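PDB 3OG2: beta-galactosidase from Trichoderma reesei, which probably hydrolyses terminal non-reducing beta-D-galactose residues in beta-D-galactosides, as a glycoside hydrolase of family 35 with a TIM-barrel domain. Local coordinates for residues D233-F244 and T272-A283; W252-W261 and R305-A313. All coordinates share one frame; numbering follows the deposited sequence.

Contact 1 of 2, residues D233-F244 and T272-A283; sequences DIYGHDGYPLGF and TPFSLVEFQGGA
The parallel TIM-barrel strands 236-239 and 275-280 are the strands of a beta-alpha-beta unit, and 275-280 carries E278, a residue of the galactose site. H237 N donates to S275 O and V277 N to H237 O; past the corner at V277 and E278 the ladder resumes, with G239 N to E278 O at 2.9 Å and Q280 N to G239 O. The hydroxyl of Y240 donates to E278 OE1 at 2.6 Å, on its anti side, 25° out of the carboxylate plane, while R114 forms a salt bridge with OE2; phenol and arginine thus fix the rotation of the acid. D238 OD2 lies 3.3 Å from E278 OE1, a close pair of acidic groups. At the end of strand 275-280, Q280 extends its side chain, CG anti to the backbone N (chi1 -175°), into the turn 240-243. In one of the turn's two conformers, Q280 OE1 takes L242 N at 3.0 Å. There NE2 donates to G243 O at 2.8 Å. Shortened to an alanine, this side chain would probably leave L242 N and G243 O without mates and free the turn to shift. Q280 NE2 also reaches G282 O at 3.0 Å, nearly in its amide plane.

Contact 2 of 2, residues W252-W261 and R305-A313; sequences WPDNGLPTTW and RVFYKNNMA. With MAN (alpha-D-mannopyranose), chain B; NAG (2-acetamido-2-deoxy-beta-D-glucopyranose), chain D.
F307 of helix 301-313 packs on W252 and L257 of the loop that leads into helix 261-268, and such aromatic and aliphatic packing makes up most of the contact. F307 presents its edge to the six-membered ring of W252, a T-shaped pair with centroids 5.4 Å apart and planes at 72°. F307 CE1 comes over one face of the indole, toward its rim, while V306 CG2 meets the indole edge at W252 CZ3, 3.9 Å away; the broad indole can thus serve two successive helix residues. L257 CD1 sits over a face of the F307 ring, 4.1 Å from its centroid, in a CH-pi contact. This methyl is delivered by a side chain whose CG stands anti to the backbone N (chi1 -171°). Within 252-261, P258 CB covers the centre of one face of the W261 indole.

The polar link is a single hydrogen bond. N310 ND2 donates to P258 O at 2.9 Å, nearly straight at 167° and on a carbonyl lone pair, with the acceptor in the amide plane. Asparagine suits this place because its short arm brings an N-H to a loop carbonyl while L257 packs against the flank of the amide.

Two oxygens approach ring edges without such a bond: G256 O at F307, and N311 OD1 at the W261 indole, 3.5 Å from CZ3.

At the outer end the helix meets a glycan carried by the protein itself: the extended R305 sends NH2 to mannose O3 at 3.1 Å and NH1 to the same oxygen, while R448 O accepts from its NE.

Behind this layer, W261 and N311 touch L276 and F279 of strand 275-280, Y308 packs against helix 357-370, and K309 pairs with E470, so the helix 301-313 lies between the barrel strands and the following beta domain.

Overall arrangement
Contact 1 is a largely buried part of the barrel wall and contact 2 belongs to the partly buried layer outside it, their centres about 12 Å apart. The loop 252-261 lies within the crossover that joins the two strands of contact 1, and the helix holding it follows the second strand, so the segments of the two contacts alternate along the chain. Strand pairing and carboxylate chemistry beside the galactose site dominate the first; aromatic packing with a lone side-chain bond marks the second, whose outer end meets glycan. They touch directly: Y308 OH lies 2.7 Å from Q280 O, a probable hydrogen bond, and L276 CD1 packs on N311 CG at 3.4 Å.

Contact 1 of 2, residues D233-F244 and T272-A283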
loop_
_atom_site.group_PDB
_atom_site.type_symbol
_atom_site.label_atom_id
_atom_site.label_comp_id
_atom_site.label_asym_id
_atom_site.label_seq_id
_atom_site.Cartn_x
_atom_site.Cartn_y
_atom_site.Cartn_z
ATOM N N ASP A 233 21.516 4.656 -12.750
ATOM C CA ASP A 233 21.407 4.302 -14.156
ATOM C C ASP A 233 20.215 4.974 -14.835
ATOM O O ASP A 233 20.294 5.411 -15.974
ATOM C CB ASP A 233 21.286 2.800 -14.289
ATOM C CG ASP A 233 22.534 2.103 -13.789
ATOM O OD1 ASP A 233 23.668 2.549 -14.162
ATOM O OD2 ASP A 233 22.406 1.077 -13.129
ATOM N N ILE A 234 19.076 4.977 -14.121
ATOM C CA ILE A 234 17.838 5.506 -14.693
ATOM C C ILE A 234 17.319 6.540 -13.696
ATOM O O ILE A 234 17.099 6.216 -12.514
ATOM C CB ILE A 234 16.780 4.405 -14.933
ATOM C CG1 ILE A 234 17.307 3.365 -15.926
ATOM C CG2 ILE A 234 15.449 5.029 -15.284
ATOM C CD1 ILE A 234 16.391 2.136 -16.076
ATOM N N TYR A 235 17.123 7.775 -14.138
ATOM C CA TYR A 235 16.605 8.812 -13.267
ATOM C C TYR A 235 15.095 8.635 -13.095
ATOM O O TYR A 235 14.372 8.612 -14.115
ATOM C CB TYR A 235 16.893 10.201 -13.891
ATOM C CG TYR A 235 16.309 11.305 -13.049
ATOM C CD1 TYR A 235 16.891 11.693 -11.832
ATOM C CD2 TYR A 235 15.130 11.971 -13.486
ATOM C CE1 TYR A 235 16.359 12.707 -11.032
ATOM C CE2 TYR A 235 14.623 12.986 -12.670
ATOM C CZ TYR A 235 15.224 13.343 -11.478
ATOM O OH TYR A 235 14.678 14.373 -10.725
ATOM N N GLY A 236 14.635 8.535 -11.874
ATOM C CA GLY A 236 13.200 8.433 -11.579
ATOM C C GLY A 236 12.795 9.618 -10.674
ATOM O O GLY A 236 13.625 10.140 -9.940
ATOM N N HIS A 237 11.503 9.961 -10.767
ATOM C CA HIS A 237 10.995 10.902 -9.781
ATOM C C HIS A 237 9.551 10.542 -9.443
ATOM O O HIS A 237 8.960 9.638 -10.034
ATOM C CB HIS A 237 11.142 12.370 -10.218
ATOM C CG HIS A 237 10.205 12.848 -11.281
ATOM N ND1 HIS A 237 8.889 13.191 -11.039
ATOM C CD2 HIS A 237 10.429 13.016 -12.610
ATOM C CE1 HIS A 237 8.358 13.576 -12.223
ATOM N NE2 HIS A 237 9.249 13.480 -13.193
ATOM N N ASP A 238 9.048 11.257 -8.446
ATOM C CA ASP A 238 7.729 10.917 -7.877
ATOM C C ASP A 238 6.726 12.031 -8.112
ATOM O O ASP A 238 7.102 13.123 -8.581
ATOM C CB ASP A 238 7.896 10.682 -6.378
ATOM C CG ASP A 238 8.760 9.457 -6.112
ATOM O OD1 ASP A 238 9.076 8.668 -7.028
ATOM O OD2 ASP A 238 9.149 9.225 -4.919
ATOM N N GLY A 239 5.468 11.764 -7.827
ATOM C CA GLY A 239 4.484 12.848 -7.902
ATOM C C GLY A 239 3.218 12.489 -7.161
ATOM O O GLY A 239 2.691 11.395 -7.380
ATOM N N TYR A 240 2.735 13.419 -6.326
ATOM C CA TYR A 240 1.477 13.267 -5.619
ATOM C C TYR A 240 0.682 14.568 -5.821
ATOM O O TYR A 240 0.478 15.356 -4.897
ATOM C CB TYR A 240 1.707 13.000 -4.134
ATOM C CG TYR A 240 2.339 11.659 -3.901
ATOM C CD1 TYR A 240 3.736 11.536 -3.956
ATOM C CD2 TYR A 240 1.582 10.534 -3.600
ATOM C CE1 TYR A 240 4.360 10.306 -3.744
ATOM C CE2 TYR A 240 2.187 9.300 -3.369
ATOM C CZ TYR A 240 3.576 9.203 -3.437
ATOM O OH TYR A 240 4.145 7.948 -3.195
ATOM N N PRO A 241 0.250 14.810 -7.053
ATOM C CA PRO A 241 -0.237 16.150 -7.402
ATOM C C PRO A 241 -1.524 16.521 -6.732
ATOM O O PRO A 241 -1.793 17.735 -6.637
ATOM C CB PRO A 241 -0.395 16.092 -8.932
ATOM C CG PRO A 241 -0.371 14.640 -9.313
ATOM C CD PRO A 241 0.303 13.870 -8.193
ATOM N N LEU A 242 -2.339 15.464 -6.631
ATOM C CA LEU A 242 -3.730 15.715 -6.264
ATOM C C LEU A 242 -3.693 16.148 -4.803
ATOM O O LEU A 242 -4.551 16.828 -4.268
ATOM C CB LEU A 242 -4.645 14.502 -6.470
ATOM C CG LEU A 242 -6.070 14.726 -5.960
ATOM C CD1 LEU A 242 -6.757 15.841 -6.735
ATOM C CD2 LEU A 242 -6.887 13.461 -5.981
ATOM N N GLY A 243 -2.644 15.736 -4.094
ATOM C CA GLY A 243 -2.468 16.126 -2.731
ATOM C C GLY A 243 -3.277 15.190 -1.835
ATOM O O GLY A 243 -3.809 14.195 -2.305
ATOM N N PHE A 244 -3.303 15.569 -0.560
ATOM C CA PHE A 244 -3.831 14.683 0.479
ATOM C C PHE A 244 -4.953 15.361 1.243
ATOM O O PHE A 244 -5.245 14.976 2.382
ATOM C CB PHE A 244 -2.697 14.254 1.418
ATOM C CG PHE A 244 -1.504 13.705 0.642
ATOM C CD1 PHE A 244 -0.363 14.479 0.462
ATOM C CD2 PHE A 244 -1.570 12.430 0.106
ATOM C CE1 PHE A 244 0.712 13.962 -0.253
ATOM C CE2 PHE A 244 -0.493 11.911 -0.593
ATOM C CZ PHE A 244 0.650 12.685 -0.775
ATOM N N THR A 272 17.367 8.161 -20.729
ATOM C CA THR A 272 16.764 7.034 -19.999
ATOM C C THR A 272 15.257 7.164 -20.013
ATOM O O THR A 272 14.703 8.236 -20.303
ATOM C CB THR A 272 17.334 6.950 -18.563
ATOM O OG1 THR A 272 17.111 8.178 -17.847
ATOM C CG2 THR A 272 18.831 6.715 -18.542
ATOM N N PRO A 273 14.545 6.081 -19.743
ATOM C CA PRO A 273 13.084 6.152 -19.881
ATOM C C PRO A 273 12.438 7.075 -18.893
ATOM O O PRO A 273 12.825 7.107 -17.731
ATOM C CB PRO A 273 12.689 4.691 -19.581
ATOM C CG PRO A 273 13.893 3.857 -19.852
ATOM C CD PRO A 273 15.056 4.735 -19.420
ATOM N N PHE A 274 11.409 7.777 -19.334
ATOM C CA PHE A 274 10.652 8.602 -18.375
ATOM C C PHE A 274 9.978 7.698 -17.342
ATOM O O PHE A 274 9.165 6.844 -17.671
ATOM C CB PHE A 274 9.664 9.493 -19.106
ATOM C CG PHE A 274 8.803 10.326 -18.146
ATOM C CD1 PHE A 274 9.303 10.886 -16.986
ATOM C CD2 PHE A 274 7.446 10.485 -18.488
ATOM C CE1 PHE A 274 8.435 11.570 -16.101
ATOM C CE2 PHE A 274 6.613 11.170 -17.617
ATOM C CZ PHE A 274 7.108 11.716 -16.436
ATOM N N SER A 275 10.392 7.905 -16.080
ATOM C CA SER A 275 10.034 7.008 -14.983
ATOM C C SER A 275 9.434 7.731 -13.790
ATOM O O SER A 275 10.063 8.621 -13.233
ATOM C CB SER A 275 11.310 6.310 -14.504
ATOM O OG SER A 275 11.927 5.564 -15.565
ATOM N N LEU A 276 8.215 7.333 -13.441
ATOM C CA LEU A 276 7.531 7.821 -12.260
ATOM C C LEU A 276 7.580 6.647 -11.270
ATOM O O LEU A 276 6.791 5.709 -11.344
ATOM C CB LEU A 276 6.083 8.241 -12.540
ATOM C CG LEU A 276 5.995 9.491 -13.422
ATOM C CD1 LEU A 276 4.537 9.729 -13.834
ATOM C CD2 LEU A 276 6.568 10.709 -12.692
ATOM N N VAL A 277 8.558 6.701 -10.386
ATOM C CA VAL A 277 8.811 5.569 -9.490
ATOM C C VAL A 277 7.783 5.528 -8.377
ATOM O O VAL A 277 7.489 4.492 -7.799
ATOM C CB VAL A 277 10.264 5.668 -8.954
ATOM C CG1 VAL A 277 10.544 4.626 -7.867
ATOM C CG2 VAL A 277 11.153 5.443 -10.163
ATOM N N GLU A 278 7.150 6.667 -8.026
ATOM C CA GLU A 278 5.958 6.677 -7.174
ATOM C C GLU A 278 5.003 7.703 -7.758
ATOM O O GLU A 278 5.365 8.896 -7.835
ATOM C CB GLU A 278 6.170 7.102 -5.729
ATOM C CG GLU A 278 7.206 6.214 -5.015
ATOM C CD GLU A 278 7.533 6.831 -3.677
ATOM O OE1 GLU A 278 6.780 7.686 -3.133
ATOM O OE2 GLU A 278 8.578 6.458 -3.097
ATOM N N PHE A 279 3.829 7.260 -8.154
ATOM C CA PHE A 279 2.789 8.198 -8.557
ATOM C C PHE A 279 1.553 7.911 -7.713
ATOM O O PHE A 279 1.191 6.751 -7.488
ATOM C CB PHE A 279 2.492 8.107 -10.058
ATOM C CG PHE A 279 1.584 9.289 -10.432
ATOM C CD1 PHE A 279 2.127 10.575 -10.627
ATOM C CD2 PHE A 279 0.212 9.111 -10.538
ATOM C CE1 PHE A 279 1.272 11.634 -10.917
ATOM C CE2 PHE A 279 -0.613 10.179 -10.837
ATOM C CZ PHE A 279 -0.101 11.438 -11.003
ATOM N N GLN A 280 0.882 8.968 -7.263
ATOM C CA GLN A 280 -0.241 8.862 -6.349
ATOM C C GLN A 280 -1.284 7.822 -6.735
ATOM O O GLN A 280 -1.911 7.874 -7.813
ATOM C CB GLN A 280 -0.886 10.261 -6.317
ATOM C CG GLN A 280 -2.010 10.362 -5.297
ATOM C CD GLN A 280 -2.201 11.796 -4.825
ATOM O OE1 GLN A 280 -1.867 12.771 -5.519
ATOM N NE2 GLN A 280 -2.720 11.928 -3.606
ATOM N N GLY A 281 -1.495 6.907 -5.785
ATOM C CA GLY A 281 -2.559 5.910 -5.848
ATOM C C GLY A 281 -3.510 5.999 -4.666
ATOM O O GLY A 281 -4.380 5.110 -4.556
ATOM N N GLY A 282 -3.341 6.967 -3.801
ATOM C CA GLY A 282 -4.214 7.136 -2.653
ATOM C C GLY A 282 -3.640 8.279 -1.829
ATOM O O GLY A 282 -2.952 9.182 -2.354
ATOM N N ALA A 283 -3.884 8.212 -0.535
ATOM C CA ALA A 283 -3.334 9.213 0.396
ATOM C C ALA A 283 -3.134 8.551 1.737
ATOM O O ALA A 283 -3.918 7.649 2.067
ATOM C CB ALA A 283 -4.315 10.360 0.526
HETATM O O HOH W 1 12.008 9.995 -14.773
HETATM O O HOH W 2 14.701 8.673 -16.790
#

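Contact 2 of 2, residues W252-W261 and R305-A313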
loop_
_atom_site.group_PDB
_atom_site.type_symbol
_atom_site.label_atom_id
_atom_site.label_comp_id
_atom_site.label_asym_id
_atom_site.label_seq_id
_atom_site.Cartn_x
_atom_site.Cartn_y
_atom_site.Cartn_z
ATOM N N TRP A 252 -10.308 19.488 -6.812
ATOM C CA TRP A 252 -9.131 19.343 -7.642
ATOM C C TRP A 252 -8.645 20.772 -7.896
ATOM O O TRP A 252 -9.146 21.478 -8.775
ATOM C CB TRP A 252 -9.388 18.644 -8.967
ATOM C CG TRP A 252 -9.761 17.194 -8.840
ATOM C CD1 TRP A 252 -10.079 16.470 -7.727
ATOM C CD2 TRP A 252 -9.827 16.309 -9.975
ATOM N NE1 TRP A 252 -10.351 15.171 -8.104
ATOM C CE2 TRP A 252 -10.195 15.041 -9.474
ATOM C CE3 TRP A 252 -9.605 16.472 -11.340
ATOM C CZ2 TRP A 252 -10.351 13.927 -10.308
ATOM C CZ3 TRP A 252 -9.756 15.370 -12.164
ATOM C CH2 TRP A 252 -10.115 14.127 -11.654
ATOM N N PRO A 253 -7.664 21.188 -7.175
ATOM C CA PRO A 253 -7.280 22.605 -7.221
ATOM C C PRO A 253 -6.614 23.008 -8.536
ATOM O O PRO A 253 -6.039 22.183 -9.249
ATOM C CB PRO A 253 -6.269 22.805 -6.097
ATOM C CG PRO A 253 -5.946 21.464 -5.604
ATOM C CD PRO A 253 -6.859 20.424 -6.228
ATOM N N ASP A 254 -6.788 24.312 -8.768
ATOM C CA ASP A 254 -6.150 24.932 -9.918
ATOM C C ASP A 254 -4.660 24.583 -9.875
ATOM O O ASP A 254 -3.927 24.494 -8.886
ATOM C CB ASP A 254 -6.400 26.424 -9.984
ATOM C CG ASP A 254 -7.744 26.901 -10.509
ATOM O OD1 ASP A 254 -8.602 26.115 -10.996
ATOM O OD2 ASP A 254 -8.051 28.121 -10.459
ATOM N N ASN A 255 -4.143 24.324 -11.053
ATOM C CA ASN A 255 -2.749 24.018 -11.255
ATOM C C ASN A 255 -2.356 22.687 -10.650
ATOM O O ASN A 255 -1.155 22.453 -10.659
ATOM C CB ASN A 255 -1.826 25.082 -10.639
ATOM C CG ASN A 255 -2.081 26.450 -11.236
ATOM O OD1 ASN A 255 -2.382 26.619 -12.419
ATOM N ND2 ASN A 255 -1.954 27.457 -10.368
ATOM N N GLY A 256 -3.254 21.832 -10.223
ATOM C CA GLY A 256 -2.844 20.514 -9.663
ATOM C C GLY A 256 -2.364 19.542 -10.724
ATOM O O GLY A 256 -1.616 18.586 -10.426
ATOM N N LEU A 257 -2.744 19.670 -12.005
ATOM C CA LEU A 257 -2.316 18.684 -13.002
ATOM C C LEU A 257 -0.879 18.938 -13.372
ATOM O O LEU A 257 -0.523 20.058 -13.759
ATOM C CB LEU A 257 -3.236 18.799 -14.225
ATOM C CG LEU A 257 -3.003 17.670 -15.236
ATOM C CD1 LEU A 257 -3.594 16.352 -14.771
ATOM C CD2 LEU A 257 -3.575 18.078 -16.600
ATOM N N PRO A 258 0.008 17.959 -13.328
ATOM C CA PRO A 258 1.388 18.227 -13.808
ATOM C C PRO A 258 1.470 18.490 -15.294
ATOM O O PRO A 258 0.966 17.697 -16.110
ATOM C CB PRO A 258 2.115 16.911 -13.526
ATOM C CG PRO A 258 1.209 16.046 -12.740
ATOM C CD PRO A 258 -0.162 16.591 -12.818
ATOM N N THR A 259 2.104 19.600 -15.669
ATOM C CA THR A 259 2.135 19.905 -17.100
ATOM C C THR A 259 3.579 20.038 -17.598
ATOM O O THR A 259 3.741 20.374 -18.766
ATOM C CB THR A 259 1.414 21.236 -17.393
ATOM O OG1 THR A 259 2.045 22.290 -16.649
ATOM C CG2 THR A 259 -0.054 21.145 -16.968
ATOM N N THR A 260 4.591 19.781 -16.766
ATOM C CA THR A 260 5.967 20.050 -17.201
ATOM C C THR A 260 6.829 18.827 -17.308
ATOM O O THR A 260 8.006 18.950 -17.620
ATOM C CB THR A 260 6.667 21.025 -16.215
ATOM O OG1 THR A 260 6.798 20.388 -14.962
ATOM C CG2 THR A 260 5.818 22.288 -15.988
ATOM N N TRP A 261 6.296 17.621 -17.052
ATOM C CA TRP A 261 7.202 16.496 -16.840
ATOM C C TRP A 261 7.870 15.997 -18.121
ATOM O O TRP A 261 8.988 15.452 -18.011
ATOM C CB TRP A 261 6.442 15.414 -16.075
ATOM C CG TRP A 261 6.227 15.739 -14.639
ATOM C CD1 TRP A 261 6.772 16.735 -13.903
ATOM C CD2 TRP A 261 5.364 15.018 -13.735
ATOM N NE1 TRP A 261 6.313 16.710 -12.600
ATOM C CE2 TRP A 261 5.452 15.647 -12.483
ATOM C CE3 TRP A 261 4.533 13.884 -13.923
ATOM C CZ2 TRP A 261 4.746 15.206 -11.349
ATOM C CZ3 TRP A 261 3.838 13.455 -12.802
ATOM C CH2 TRP A 261 3.936 14.097 -11.550
ATOM N N ARG A 305 -8.356 8.179 -14.324
ATOM C CA ARG A 305 -8.379 8.331 -15.808
ATOM C C ARG A 305 -7.828 9.698 -16.203
ATOM O O ARG A 305 -7.132 9.743 -17.236
ATOM C CB ARG A 305 -9.735 8.012 -16.341
ATOM C CG ARG A 305 -10.787 8.960 -15.835
ATOM C CD ARG A 305 -12.166 8.219 -15.914
ATOM N NE ARG A 305 -13.180 9.232 -15.676
ATOM C CZ ARG A 305 -14.502 9.010 -15.608
ATOM N NH1 ARG A 305 -15.052 7.786 -15.703
ATOM N NH2 ARG A 305 -15.293 10.073 -15.428
ATOM N N VAL A 306 -8.053 10.776 -15.443
ATOM C CA VAL A 306 -7.454 12.062 -15.873
ATOM C C VAL A 306 -5.968 12.106 -15.599
ATOM O O VAL A 306 -5.153 12.444 -16.480
ATOM C CB VAL A 306 -8.159 13.250 -15.179
ATOM C CG1 VAL A 306 -7.494 14.575 -15.567
ATOM C CG2 VAL A 306 -9.658 13.298 -15.498
ATOM N N PHE A 307 -5.561 11.797 -14.342
ATOM C CA PHE A 307 -4.145 11.977 -14.033
ATOM C C PHE A 307 -3.238 10.891 -14.608
ATOM O O PHE A 307 -2.091 11.176 -14.982
ATOM C CB PHE A 307 -3.928 12.015 -12.503
ATOM C CG PHE A 307 -4.317 13.342 -11.873
ATOM C CD1 PHE A 307 -5.634 13.646 -11.603
ATOM C CD2 PHE A 307 -3.266 14.245 -11.540
ATOM C CE1 PHE A 307 -5.960 14.826 -10.985
ATOM C CE2 PHE A 307 -3.614 15.466 -10.938
ATOM C CZ PHE A 307 -4.938 15.743 -10.662
ATOM N N TYR A 308 -3.690 9.644 -14.681
ATOM C CA TYR A 308 -2.786 8.593 -15.194
ATOM C C TYR A 308 -2.631 8.737 -16.693
ATOM O O TYR A 308 -1.532 8.590 -17.238
ATOM C CB TYR A 308 -3.218 7.193 -14.819
ATOM C CG TYR A 308 -3.196 6.901 -13.314
ATOM C CD1 TYR A 308 -2.827 7.851 -12.375
ATOM C CD2 TYR A 308 -3.550 5.631 -12.877
ATOM C CE1 TYR A 308 -2.813 7.543 -11.024
ATOM C CE2 TYR A 308 -3.550 5.320 -11.522
ATOM C CZ TYR A 308 -3.175 6.281 -10.612
ATOM O OH TYR A 308 -3.178 5.967 -9.272
ATOM N N LYS A 309 -3.719 9.057 -17.412
ATOM C CA LYS A 309 -3.557 9.300 -18.862
ATOM C C LYS A 309 -2.744 10.567 -19.098
ATOM O O LYS A 309 -2.077 10.645 -20.134
ATOM C CB LYS A 309 -4.938 9.388 -19.523
ATOM C CG LYS A 309 -5.648 8.016 -19.498
ATOM C CD LYS A 309 -7.058 8.080 -20.069
ATOM C CE LYS A 309 -7.775 6.737 -19.800
ATOM N NZ LYS A 309 -9.091 6.654 -20.433
ATOM N N ASN A 310 -2.749 11.535 -18.155
ATOM C CA ASN A 310 -1.858 12.680 -18.329
ATOM C C ASN A 310 -0.397 12.281 -18.238
ATOM O O ASN A 310 0.473 12.969 -18.807
ATOM C CB ASN A 310 -2.201 13.705 -17.242
ATOM C CG ASN A 310 -1.423 14.976 -17.394
ATOM O OD1 ASN A 310 -1.568 15.664 -18.436
ATOM N ND2 ASN A 310 -0.607 15.299 -16.388
ATOM N N ASN A 311 -0.045 11.207 -17.531
ATOM C CA ASN A 311 1.315 10.722 -17.509
ATOM C C ASN A 311 1.633 9.963 -18.806
ATOM O O ASN A 311 2.768 10.030 -19.287
ATOM C CB ASN A 311 1.532 9.793 -16.286
ATOM C CG ASN A 311 1.429 10.597 -14.996
ATOM O OD1 ASN A 311 1.707 11.796 -14.956
ATOM N ND2 ASN A 311 1.007 9.922 -13.913
ATOM N N MET A 312 0.631 9.247 -19.345
ATOM C CA MET A 312 0.822 8.657 -20.669
ATOM C C MET A 312 0.991 9.767 -21.710
ATOM O O MET A 312 1.734 9.588 -22.678
ATOM C CB MET A 312 -0.389 7.779 -21.036
ATOM C CG MET A 312 -0.528 6.643 -19.969
ATOM S SD MET A 312 -2.086 5.772 -20.254
ATOM C CE MET A 312 -2.365 5.075 -18.591
ATOM N N ALA A 313 0.323 10.945 -21.501
ATOM C CA ALA A 313 0.518 12.057 -22.469
ATOM C C ALA A 313 1.971 12.506 -22.512
ATOM O O ALA A 313 2.436 13.047 -23.520
ATOM C CB ALA A 313 -0.395 13.174 -22.047
HETATM C C1 MAN B . -21.130 7.713 -14.134
HETATM C C2 MAN B . -20.294 8.242 -15.283
HETATM C C3 MAN B . -18.809 8.344 -14.924
HETATM C C4 MAN B . -18.690 9.162 -13.645
HETATM C C5 MAN B . -19.490 8.490 -12.517
HETATM C C6 MAN B . -19.495 9.400 -11.264
HETATM O O2 MAN B . -20.808 9.537 -15.548
HETATM O O3 MAN B . -18.087 8.956 -15.969
HETATM O O4 MAN B . -17.334 9.180 -13.269
HETATM O O5 MAN B . -20.846 8.401 -12.949
HETATM O O6 MAN B . -20.083 8.698 -10.182
HETATM C C1 NAG D . -12.475 24.054 -13.219
HETATM C C2 NAG D . -12.823 25.446 -12.713
HETATM C C3 NAG D . -13.397 25.361 -11.309
HETATM C C4 NAG D . -14.398 24.234 -11.024
HETATM C C5 NAG D . -13.973 22.900 -11.671
HETATM C C6 NAG D . -15.062 21.836 -11.694
HETATM C C7 NAG D . -11.267 27.160 -13.626
HETATM C C8 NAG D . -9.849 27.657 -13.500
HETATM N N2 NAG D . -11.670 26.328 -12.670
HETATM O O3 NAG D . -13.784 26.633 -10.846
HETATM O O4 NAG D . -14.422 24.060 -9.629
HETATM O O5 NAG D . -13.584 23.213 -12.992
HETATM O O6 NAG D . -16.105 22.242 -12.595
HETATM O O7 NAG D . -12.032 27.834 -14.335
#